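PDB 6LRF: Alr4995 protein from Nostoc sp., which acts as a bifunctional enzyme, joining an arginine dihydrolase activity and an ornithine cyclodeaminase activity in a single chain. Local coordinates for residues Val283-Leu294 against Gln326-Ala337; Asp78-Leu86 against Thr107-Glu118. All coordinates share one frame; numbering follows the deposited sequence.

Along the chain the two contacts come in series: contact 2 (Asp78-Leu86 with Thr107-Glu118) closes before contact 1 (Val283-Leu294 with Gln326-Ala337) opens. Contact 2 begins in the three-stranded mixed sheet 73-76, 79-82, 107-109 of the dimethylargininase-like range and continues into loops, whereas contact 1 is an antiparallel pair in a different, six-stranded sheet, within the LOR/SDH range. Their centres are about 28 Å apart, their nearest atoms about 8 Å, without touching within one subunit. Across the subunit boundary they do: Gln326 and Ser327 of contact 1 hydrogen-bond to Asp114 of the second subunit, a residue of the Pro112-Leu115 turn in its contact 2, so the loop ends of both contacts help join the two copies.

Contact 1 (Val283-Leu294 against Gln326-Ala337)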
loop_
_atom_site.group_PDB
_atom_site.type_symbol
_atom_site.label_atom_id
_atom_site.label_comp_id
_atom_site.label_asym_id
_atom_site.label_seq_id
_atom_site.Cartn_x
_atom_site.Cartn_y
_atom_site.Cartn_z
ATOM N N VAL B 283 13.907 6.473 44.365
ATOM C CA VAL B 283 12.608 7.012 43.986
ATOM C C VAL B 283 12.552 8.505 44.302
ATOM O O VAL B 283 12.938 8.944 45.395
ATOM C CB VAL B 283 11.467 6.261 44.702
ATOM C CG1 VAL B 283 10.110 6.854 44.341
ATOM C CG2 VAL B 283 11.526 4.772 44.350
ATOM N N GLU B 284 12.106 9.281 43.317
ATOM C CA GLU B 284 11.962 10.730 43.442
ATOM C C GLU B 284 10.523 11.181 43.211
ATOM O O GLU B 284 9.753 10.516 42.525
ATOM C CB GLU B 284 12.858 11.451 42.443
ATOM C CG GLU B 284 14.316 11.400 42.764
ATOM C CD GLU B 284 15.133 12.172 41.752
ATOM O OE1 GLU B 284 14.534 12.687 40.774
ATOM O OE2 GLU B 284 16.360 12.282 41.943
ATOM N N SER B 285 10.189 12.333 43.778
ATOM C CA SER B 285 8.843 12.870 43.728
ATOM C C SER B 285 8.906 14.356 43.494
ATOM O O SER B 285 9.850 15.018 43.916
ATOM C CB SER B 285 8.087 12.580 45.022
ATOM O OG SER B 285 7.417 11.339 44.934
ATOM N N ARG B 286 7.875 14.868 42.832
ATOM C CA ARG B 286 7.815 16.260 42.432
ATOM C C ARG B 286 6.350 16.611 42.211
ATOM O O ARG B 286 5.617 15.857 41.583
ATOM C CB ARG B 286 8.643 16.472 41.166
ATOM C CG ARG B 286 8.845 17.902 40.746
ATOM C CD ARG B 286 9.994 17.978 39.767
ATOM N NE ARG B 286 10.012 19.233 39.025
ATOM C CZ ARG B 286 11.043 19.639 38.288
ATOM N NH1 ARG B 286 12.132 18.884 38.223
ATOM N NH2 ARG B 286 10.990 20.797 37.626
ATOM N N ILE B 287 5.901 17.733 42.747
ATOM C CA ILE B 287 4.542 18.155 42.474
ATOM C C ILE B 287 4.560 19.139 41.296
ATOM O O ILE B 287 5.354 20.073 41.264
ATOM C CB ILE B 287 3.883 18.781 43.714
ATOM C CG1 ILE B 287 3.629 17.699 44.773
ATOM C CG2 ILE B 287 2.569 19.473 43.343
ATOM C CD1 ILE B 287 3.074 18.234 46.095
ATOM N N ILE B 288 3.722 18.891 40.300
ATOM C CA ILE B 288 3.627 19.810 39.174
ATOM C C ILE B 288 2.226 20.412 39.121
ATOM O O ILE B 288 1.278 19.867 39.687
ATOM C CB ILE B 288 3.969 19.114 37.836
ATOM C CG1 ILE B 288 3.051 17.919 37.599
ATOM C CG2 ILE B 288 5.421 18.676 37.810
ATOM C CD1 ILE B 288 1.931 18.194 36.610
ATOM N N ARG B 289 2.098 21.549 38.454
ATOM C CA ARG B 289 0.787 22.162 38.261
ATOM C C ARG B 289 0.492 22.265 36.764
ATOM O O ARG B 289 1.385 22.561 35.967
ATOM C CB ARG B 289 0.742 23.535 38.939
ATOM C CG ARG B 289 -0.599 24.247 38.906
ATOM C CD ARG B 289 -0.528 25.518 39.739
ATOM N NE ARG B 289 -1.667 26.403 39.518
ATOM C CZ ARG B 289 -2.816 26.311 40.179
ATOM N NH1 ARG B 289 -2.978 25.359 41.095
ATOM N NH2 ARG B 289 -3.804 27.167 39.922
ATOM N N ILE B 290 -0.749 21.980 36.380
ATOM C CA ILE B 290 -1.176 22.114 34.985
ATOM C C ILE B 290 -2.484 22.914 34.951
ATOM O O ILE B 290 -3.380 22.669 35.752
ATOM C CB ILE B 290 -1.336 20.730 34.309
ATOM C CG1 ILE B 290 -1.807 20.881 32.869
ATOM C CG2 ILE B 290 -2.280 19.830 35.088
ATOM C CD1 ILE B 290 -0.727 21.408 31.954
ATOM N N GLU B 291 -2.558 23.907 34.062
ATOM C CA GLU B 291 -3.726 24.780 33.933
ATOM C C GLU B 291 -4.263 24.813 32.497
ATOM O O GLU B 291 -3.506 24.678 31.536
ATOM C CB GLU B 291 -3.388 26.211 34.350
ATOM C CG GLU B 291 -3.327 26.487 35.837
ATOM C CD GLU B 291 -3.169 27.986 36.138
ATOM O OE1 GLU B 291 -3.178 28.787 35.176
ATOM O OE2 GLU B 291 -3.053 28.365 37.330
ATOM N N GLY B 292 -5.566 25.038 32.349
ATOM C CA GLY B 292 -6.159 25.135 31.024
ATOM C C GLY B 292 -7.545 24.534 30.973
ATOM O O GLY B 292 -8.231 24.462 31.998
ATOM N N HIS B 293 -7.971 24.117 29.785
ATOM C CA HIS B 293 -9.251 23.429 29.633
ATOM C C HIS B 293 -9.006 21.929 29.775
ATOM O O HIS B 293 -9.026 21.176 28.804
ATOM C CB HIS B 293 -9.902 23.769 28.288
ATOM C CG HIS B 293 -10.101 25.238 28.072
ATOM N ND1 HIS B 293 -9.454 25.937 27.075
ATOM C CD2 HIS B 293 -10.856 26.145 28.738
ATOM C CE1 HIS B 293 -9.815 27.208 27.127
ATOM N NE2 HIS B 293 -10.658 27.362 28.132
ATOM N N LEU B 294 -8.768 21.507 31.004
ATOM C CA LEU B 294 -8.116 20.230 31.242
ATOM C C LEU B 294 -8.981 19.044 30.845
ATOM O O LEU B 294 -8.490 18.081 30.266
ATOM C CB LEU B 294 -7.716 20.122 32.708
ATOM C CG LEU B 294 -6.727 21.181 33.210
ATOM C CD1 LEU B 294 -6.297 20.887 34.657
ATOM C CD2 LEU B 294 -5.515 21.282 32.291
ATOM N N GLN B 326 -15.580 27.713 28.985
ATOM C CA GLN B 326 -14.358 28.412 28.569
ATOM C C GLN B 326 -13.438 28.817 29.735
ATOM O O GLN B 326 -12.312 29.239 29.505
ATOM C CB GLN B 326 -14.717 29.648 27.745
ATOM C CG GLN B 326 -15.388 29.299 26.423
ATOM C CD GLN B 326 -14.496 28.483 25.519
ATOM O OE1 GLN B 326 -13.266 28.540 25.626
ATOM N NE2 GLN B 326 -15.108 27.696 24.638
ATOM N N SER B 327 -13.916 28.700 30.972
ATOM C CA SER B 327 -13.075 28.973 32.142
ATOM C C SER B 327 -11.892 28.009 32.168
ATOM O O SER B 327 -11.969 26.894 31.649
ATOM C CB SER B 327 -13.861 28.838 33.452
ATOM O OG SER B 327 -15.030 29.636 33.442
ATOM N N THR B 328 -10.790 28.430 32.775
ATOM C CA THR B 328 -9.659 27.533 32.889
ATOM C C THR B 328 -9.856 26.658 34.129
ATOM O O THR B 328 -10.547 27.035 35.077
ATOM C CB THR B 328 -8.332 28.304 32.951
ATOM O OG1 THR B 328 -8.481 29.404 33.842
ATOM C CG2 THR B 328 -7.989 28.860 31.577
ATOM N N SER B 329 -9.312 25.455 34.070
ATOM C CA SER B 329 -9.274 24.561 35.215
ATOM C C SER B 329 -7.815 24.396 35.608
ATOM O O SER B 329 -6.919 24.734 34.826
ATOM C CB SER B 329 -9.918 23.211 34.887
ATOM O OG SER B 329 -11.326 23.337 34.817
ATOM N N ALA B 330 -7.571 23.913 36.823
ATOM C CA ALA B 330 -6.200 23.705 37.292
ATOM C C ALA B 330 -6.112 22.407 38.066
ATOM O O ALA B 330 -7.013 22.067 38.823
ATOM C CB ALA B 330 -5.738 24.870 38.159
ATOM N N ALA B 331 -5.016 21.682 37.883
ATOM C CA ALA B 331 -4.799 20.467 38.655
ATOM C C ALA B 331 -3.372 20.425 39.223
ATOM O O ALA B 331 -2.428 20.928 38.614
ATOM C CB ALA B 331 -5.081 19.240 37.800
ATOM N N GLU B 332 -3.224 19.851 40.412
ATOM C CA GLU B 332 -1.900 19.634 40.976
ATOM C C GLU B 332 -1.691 18.141 41.065
ATOM O O GLU B 332 -2.558 17.400 41.528
ATOM C CB GLU B 332 -1.747 20.324 42.329
ATOM C CG GLU B 332 -1.354 21.797 42.162
ATOM C CD GLU B 332 -1.534 22.640 43.421
ATOM O OE1 GLU B 332 -1.650 22.065 44.527
ATOM O OE2 GLU B 332 -1.558 23.890 43.293
ATOM N N VAL B 333 -0.550 17.700 40.559
ATOM C CA VAL B 333 -0.285 16.278 40.392
ATOM C C VAL B 333 1.074 15.940 41.007
ATOM O O VAL B 333 2.068 16.600 40.720
ATOM C CB VAL B 333 -0.304 15.879 38.889
ATOM C CG1 VAL B 333 0.029 14.410 38.706
ATOM C CG2 VAL B 333 -1.677 16.190 38.261
ATOM N N LYS B 334 1.115 14.935 41.872
ATOM C CA LYS B 334 2.395 14.469 42.386
ATOM C C LYS B 334 2.917 13.405 41.428
ATOM O O LYS B 334 2.252 12.410 41.178
ATOM C CB LYS B 334 2.260 13.919 43.809
ATOM C CG LYS B 334 3.594 13.641 44.507
ATOM C CD LYS B 334 3.388 13.152 45.941
ATOM C CE LYS B 334 2.711 11.781 45.995
ATOM N NZ LYS B 334 3.624 10.707 45.525
ATOM N N VAL B 335 4.097 13.642 40.875
ATOM C CA VAL B 335 4.723 12.705 39.951
ATOM C C VAL B 335 5.826 11.952 40.682
ATOM O O VAL B 335 6.618 12.571 41.382
ATOM C CB VAL B 335 5.337 13.427 38.735
ATOM C CG1 VAL B 335 5.856 12.416 37.726
ATOM C CG2 VAL B 335 4.325 14.372 38.096
ATOM N N SER B 336 5.873 10.631 40.533
ATOM C CA SER B 336 6.988 9.854 41.079
ATOM C C SER B 336 7.716 9.118 39.975
ATOM O O SER B 336 7.107 8.702 38.982
ATOM C CB SER B 336 6.506 8.841 42.132
ATOM O OG SER B 336 5.837 9.488 43.201
ATOM N N ALA B 337 9.019 8.951 40.170
ATOM C CA ALA B 337 9.877 8.224 39.244
ATOM C C ALA B 337 10.828 7.320 40.027
ATOM O O ALA B 337 11.162 7.622 41.168
ATOM C CB ALA B 337 10.663 9.201 38.373
#
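Arg289 and Glu332 sit opposite each other in a non-hydrogen-bonded pair of the antiparallel ladder formed by strands 284-292 and 329-337. Arg289 CB lies near Ala331 O, and with CG anti to the backbone N (chi1 -176°) the chain carries CG past that oxygen at 3.8 Å. CD then runs by the Glu332 carboxylate, 4.0 Å from OE2. CZ has Ala330 CB at 3.8 Å, a methyl that covers one guanidinium face and lies 3.5 Å from NH2. At the tip, NH1 reaches Glu332 OE2 at 3.0 Å, a salt bridge whose hydrogen bond is weak because the N-H is poorly aimed (N-H...O 128°). NE and NH2 together grip Glu291 OE2 side-on, the NH2 bond measuring 3.0 Å. Asn318 holds Glu332 OE1.

On the other side of the sheet Ile288 CG1 meets Val335 CG2 at 3.8 Å, while Leu294 CD1 reaches Ala331 CB; helices 299-310 and 340-352 pack there. Beyond the strands, His293 NE2 donates to Gln326 O at 2.9 Å. The acceptor lies in the ring plane, yet the donor stands 53° out of the carbonyl plane.

Around Ile288, Ile290, Ala331, Val333 and Val335 one face is apolar, while the Arg289, Glu291, Glu332 network lies on the other. Both carboxylates probably stabilise the Arg289 charge and, with the Ala330 methyl, probably limit its guanidinium's rotation.

Contact 2 (Asp78-Leu86 against Thr107-Glu118); sequences DNVVLSRFL and TVYELPKDLPFE
Tyr109 turns its ring edge to Asn79: OD1 comes within 3.5 Å of CE1, near the ring plane, and Val80 O lies at the same rim, while Trp151 stacks on the ring. Tyr109 and Asn79 belong to a beta-alpha-beta crossover, parallel strands 79-82 and 107-109 linked through helices 88-91 and 93-103; with antiparallel strand 73-76 it is consistent with the alpha/beta propeller fold of guanidine-modifying enzymes. Phe117 presents its edge, CE2 and CD2, to Val81 O and Leu82 O. Ser83 CB lies over one face of the Phe85 ring, offset toward the rim, and Glu118 OE2 approaches that ring obliquely. The Arg84 guanidinium has Lys113 CE 3.6 Å above one face. In its plane NE donates to Lys113 O at 3.0 Å, on a carbonyl lone pair, and NH2 is salt-bridged to Glu94. A bend at chi2 (49°) brings the group to the Pro112-Leu115 turn.

Four backbone bonds, from Thr107 N to Asp78 O through Leu82 N to Tyr109 O, set the parallel register. Toward helix 93-103, Val80 CG1 presses tightly on Val108 CG2 at 3.5 Å. On the opposite face Val81 CG1 meets Leu111 CD1 and the Phe117 ring.

Past Leu82 the chains part and meet again in a single antiparallel bridge: Phe117 N donates to Arg84 O (161°); the return bond, Arg84 N to Phe117 O, is weak. Glu118 OE2 takes Leu86 N on its anti lone pair at 3.2 Å, while His168 and Arg139 hold OE1. One water bridges the gap, donating to Leu82 O and accepting from Leu111 N, each at 2.7 Å.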
loop_
_atom_site.group_PDB
_atom_site.type_symbol
_atom_site.label_atom_id
_atom_site.label_comp_id
_atom_site.label_asym_id
_atom_site.label_seq_id
_atom_site.Cartn_x
_atom_site.Cartn_y
_atom_site.Cartn_z
ATOM N N ASP B 78 14.158 -8.641 62.237
ATOM C CA ASP B 78 12.971 -8.733 63.092
ATOM C C ASP B 78 11.823 -7.845 62.578
ATOM O O ASP B 78 10.793 -7.724 63.235
ATOM C CB ASP B 78 13.317 -8.354 64.542
ATOM C CG ASP B 78 14.401 -9.266 65.168
ATOM O OD1 ASP B 78 15.141 -8.767 66.042
ATOM O OD2 ASP B 78 14.518 -10.465 64.802
ATOM N N ASN B 79 12.010 -7.220 61.413
ATOM C CA ASN B 79 11.000 -6.323 60.835
ATOM C C ASN B 79 10.205 -6.953 59.691
ATOM O O ASN B 79 10.766 -7.683 58.879
ATOM C CB ASN B 79 11.664 -5.048 60.323
ATOM C CG ASN B 79 12.269 -4.232 61.432
ATOM O OD1 ASN B 79 11.605 -3.941 62.432
ATOM N ND2 ASN B 79 13.547 -3.884 61.285
ATOM N N VAL B 80 8.908 -6.659 59.618
ATOM C CA VAL B 80 8.125 -7.059 58.456
ATOM C C VAL B 80 7.316 -5.859 57.966
ATOM O O VAL B 80 6.779 -5.102 58.769
ATOM C CB VAL B 80 7.191 -8.286 58.759
ATOM C CG1 VAL B 80 6.522 -8.137 60.079
ATOM C CG2 VAL B 80 6.125 -8.462 57.671
ATOM N N VAL B 81 7.290 -5.645 56.650
ATOM C CA VAL B 81 6.303 -4.742 56.062
ATOM C C VAL B 81 5.165 -5.644 55.604
ATOM O O VAL B 81 5.362 -6.535 54.781
ATOM C CB VAL B 81 6.841 -3.908 54.879
ATOM C CG1 VAL B 81 5.747 -2.935 54.374
ATOM C CG2 VAL B 81 8.092 -3.131 55.295
ATOM N N LEU B 82 3.993 -5.443 56.198
ATOM C CA LEU B 82 2.798 -6.196 55.864
ATOM C C LEU B 82 2.328 -5.875 54.447
ATOM O O LEU B 82 2.314 -4.721 54.051
ATOM C CB LEU B 82 1.691 -5.863 56.868
ATOM C CG LEU B 82 0.431 -6.719 56.884
ATOM C CD1 LEU B 82 0.740 -8.114 57.401
ATOM C CD2 LEU B 82 -0.632 -6.042 57.759
ATOM N N SER B 83 1.927 -6.884 53.692
ATOM C CA SER B 83 1.297 -6.608 52.410
ATOM C C SER B 83 -0.016 -5.859 52.565
ATOM O O SER B 83 -0.802 -6.124 53.485
ATOM C CB SER B 83 1.057 -7.898 51.635
ATOM O OG SER B 83 2.290 -8.407 51.146
ATOM N N ARG B 84 -0.223 -4.901 51.667
ATOM C CA ARG B 84 -1.534 -4.327 51.434
ATOM C C ARG B 84 -1.960 -4.717 50.006
ATOM O O ARG B 84 -1.385 -4.229 49.026
ATOM C CB ARG B 84 -1.511 -2.808 51.623
ATOM C CG ARG B 84 -2.854 -2.102 51.351
ATOM C CD ARG B 84 -4.022 -2.768 52.075
ATOM N NE ARG B 84 -5.292 -2.066 51.861
ATOM C CZ ARG B 84 -6.469 -2.469 52.341
ATOM N NH1 ARG B 84 -7.568 -1.763 52.096
ATOM N NH2 ARG B 84 -6.552 -3.581 53.067
ATOM N N PHE B 85 -2.929 -5.622 49.883
ATOM C CA PHE B 85 -3.267 -6.167 48.560
ATOM C C PHE B 85 -4.076 -5.155 47.748
ATOM O O PHE B 85 -4.862 -4.390 48.298
ATOM C CB PHE B 85 -4.042 -7.495 48.670
ATOM C CG PHE B 85 -3.211 -8.646 49.184
ATOM C CD1 PHE B 85 -2.436 -9.404 48.317
ATOM C CD2 PHE B 85 -3.196 -8.963 50.540
ATOM C CE1 PHE B 85 -1.667 -10.475 48.782
ATOM C CE2 PHE B 85 -2.427 -10.027 51.023
ATOM C CZ PHE B 85 -1.659 -10.787 50.142
ATOM N N LEU B 86 -3.847 -5.152 46.437
ATOM C CA LEU B 86 -4.597 -4.312 45.512
ATOM C C LEU B 86 -6.057 -4.755 45.437
ATOM O O LEU B 86 -6.962 -3.956 45.614
ATOM C CB LEU B 86 -3.960 -4.362 44.119
ATOM C CG LEU B 86 -4.716 -3.702 42.962
ATOM C CD1 LEU B 86 -4.789 -2.207 43.172
ATOM C CD2 LEU B 86 -4.019 -4.029 41.651
ATOM N N THR B 107 8.237 -7.076 64.352
ATOM C CA THR B 107 7.750 -5.705 64.376
ATOM C C THR B 107 7.093 -5.440 63.014
ATOM O O THR B 107 7.767 -5.449 61.983
ATOM C CB THR B 107 8.901 -4.721 64.664
ATOM O OG1 THR B 107 9.547 -5.109 65.882
ATOM C CG2 THR B 107 8.414 -3.282 64.771
ATOM N N VAL B 108 5.778 -5.229 63.027
ATOM C CA VAL B 108 4.972 -5.182 61.813
ATOM C C VAL B 108 4.669 -3.744 61.407
ATOM O O VAL B 108 4.085 -2.971 62.171
ATOM C CB VAL B 108 3.643 -5.950 61.987
ATOM C CG1 VAL B 108 2.772 -5.796 60.754
ATOM C CG2 VAL B 108 3.904 -7.428 62.261
ATOM N N TYR B 109 5.092 -3.386 60.202
ATOM C CA TYR B 109 4.793 -2.073 59.652
ATOM C C TYR B 109 3.704 -2.199 58.609
ATOM O O TYR B 109 3.665 -3.177 57.858
ATOM C CB TYR B 109 6.028 -1.445 59.035
ATOM C CG TYR B 109 7.106 -1.155 60.029
ATOM C CD1 TYR B 109 8.125 -2.064 60.261
ATOM C CD2 TYR B 109 7.098 0.019 60.746
ATOM C CE1 TYR B 109 9.123 -1.798 61.183
ATOM C CE2 TYR B 109 8.085 0.296 61.662
ATOM C CZ TYR B 109 9.097 -0.606 61.873
ATOM O OH TYR B 109 10.077 -0.314 62.790
ATOM N N GLU B 110 2.824 -1.209 58.565
ATOM C CA GLU B 110 1.703 -1.256 57.647
ATOM C C GLU B 110 1.691 -0.008 56.796
ATOM O O GLU B 110 1.898 1.093 57.309
ATOM C CB GLU B 110 0.395 -1.385 58.408
ATOM C CG GLU B 110 0.252 -2.688 59.141
ATOM C CD GLU B 110 -1.036 -2.734 59.917
ATOM O OE1 GLU B 110 -1.341 -1.735 60.604
ATOM O OE2 GLU B 110 -1.752 -3.747 59.822
ATOM N N LEU B 111 1.463 -0.192 55.498
ATOM C CA LEU B 111 1.411 0.919 54.550
ATOM C C LEU B 111 0.058 1.612 54.654
ATOM O O LEU B 111 -0.906 0.996 55.122
ATOM C CB LEU B 111 1.653 0.403 53.130
ATOM C CG LEU B 111 3.109 -0.046 53.033
ATOM C CD1 LEU B 111 3.253 -1.269 52.192
ATOM C CD2 LEU B 111 3.937 1.091 52.493
ATOM N N PRO B 112 -0.015 2.886 54.237
ATOM C CA PRO B 112 -1.313 3.544 53.978
ATOM C C PRO B 112 -2.280 2.594 53.257
ATOM O O PRO B 112 -1.825 1.774 52.451
ATOM C CB PRO B 112 -0.931 4.720 53.084
ATOM C CG PRO B 112 0.469 5.073 53.516
ATOM C CD PRO B 112 1.132 3.771 53.939
ATOM N N LYS B 113 -3.578 2.661 53.542
ATOM C CA LYS B 113 -4.475 1.627 53.025
ATOM C C LYS B 113 -4.693 1.735 51.508
ATOM O O LYS B 113 -5.097 0.760 50.866
ATOM C CB LYS B 113 -5.818 1.640 53.771
ATOM C CG LYS B 113 -5.712 1.032 55.181
ATOM C CD LYS B 113 -7.017 0.427 55.701
ATOM C CE LYS B 113 -6.895 -1.099 55.851
ATOM N NZ LYS B 113 -6.208 -1.557 57.093
ATOM N N ASP B 114 -4.393 2.892 50.929
ATOM C CA ASP B 114 -4.528 3.070 49.483
ATOM C C ASP B 114 -3.175 2.964 48.774
ATOM O O ASP B 114 -2.994 3.479 47.671
ATOM C CB ASP B 114 -5.167 4.422 49.172
ATOM C CG ASP B 114 -4.244 5.576 49.493
ATOM O OD1 ASP B 114 -3.496 5.467 50.493
ATOM O OD2 ASP B 114 -4.262 6.584 48.752
ATOM N N LEU B 115 -2.220 2.298 49.413
ATOM C CA LEU B 115 -0.885 2.164 48.849
ATOM C C LEU B 115 -0.497 0.694 48.790
ATOM O O LEU B 115 0.162 0.183 49.695
ATOM C CB LEU B 115 0.117 2.955 49.676
ATOM C CG LEU B 115 1.479 3.219 49.053
ATOM C CD1 LEU B 115 1.264 3.851 47.696
ATOM C CD2 LEU B 115 2.266 4.162 49.963
ATOM N N PRO B 116 -0.921 0.005 47.730
ATOM C CA PRO B 116 -0.710 -1.444 47.652
ATOM C C PRO B 116 0.758 -1.872 47.569
ATOM O O PRO B 116 1.609 -1.192 46.988
ATOM C CB PRO B 116 -1.473 -1.851 46.375
ATOM C CG PRO B 116 -1.801 -0.584 45.669
ATOM C CD PRO B 116 -1.854 0.491 46.698
ATOM N N PHE B 117 1.031 -3.016 48.185
ATOM C CA PHE B 117 2.360 -3.621 48.203
ATOM C C PHE B 117 2.182 -5.083 48.528
ATOM O O PHE B 117 1.517 -5.406 49.510
ATOM C CB PHE B 117 3.257 -2.964 49.236
ATOM C CG PHE B 117 4.495 -3.749 49.542
ATOM C CD1 PHE B 117 5.549 -3.774 48.646
ATOM C CD2 PHE B 117 4.604 -4.464 50.729
ATOM C CE1 PHE B 117 6.696 -4.494 48.923
ATOM C CE2 PHE B 117 5.748 -5.193 51.017
ATOM C CZ PHE B 117 6.801 -5.205 50.112
ATOM N N GLU B 118 2.749 -5.982 47.733
ATOM C CA GLU B 118 2.379 -7.384 47.916
ATOM C C GLU B 118 3.524 -8.294 48.353
ATOM O O GLU B 118 3.623 -9.451 47.934
ATOM C CB GLU B 118 1.702 -7.894 46.643
ATOM C CG GLU B 118 0.386 -7.118 46.432
ATOM C CD GLU B 118 -0.597 -7.784 45.479
ATOM O OE1 GLU B 118 -0.212 -8.746 44.780
ATOM O OE2 GLU B 118 -1.762 -7.327 45.432
HETATM O O HOH W 1 0.669 -2.650 54.803
#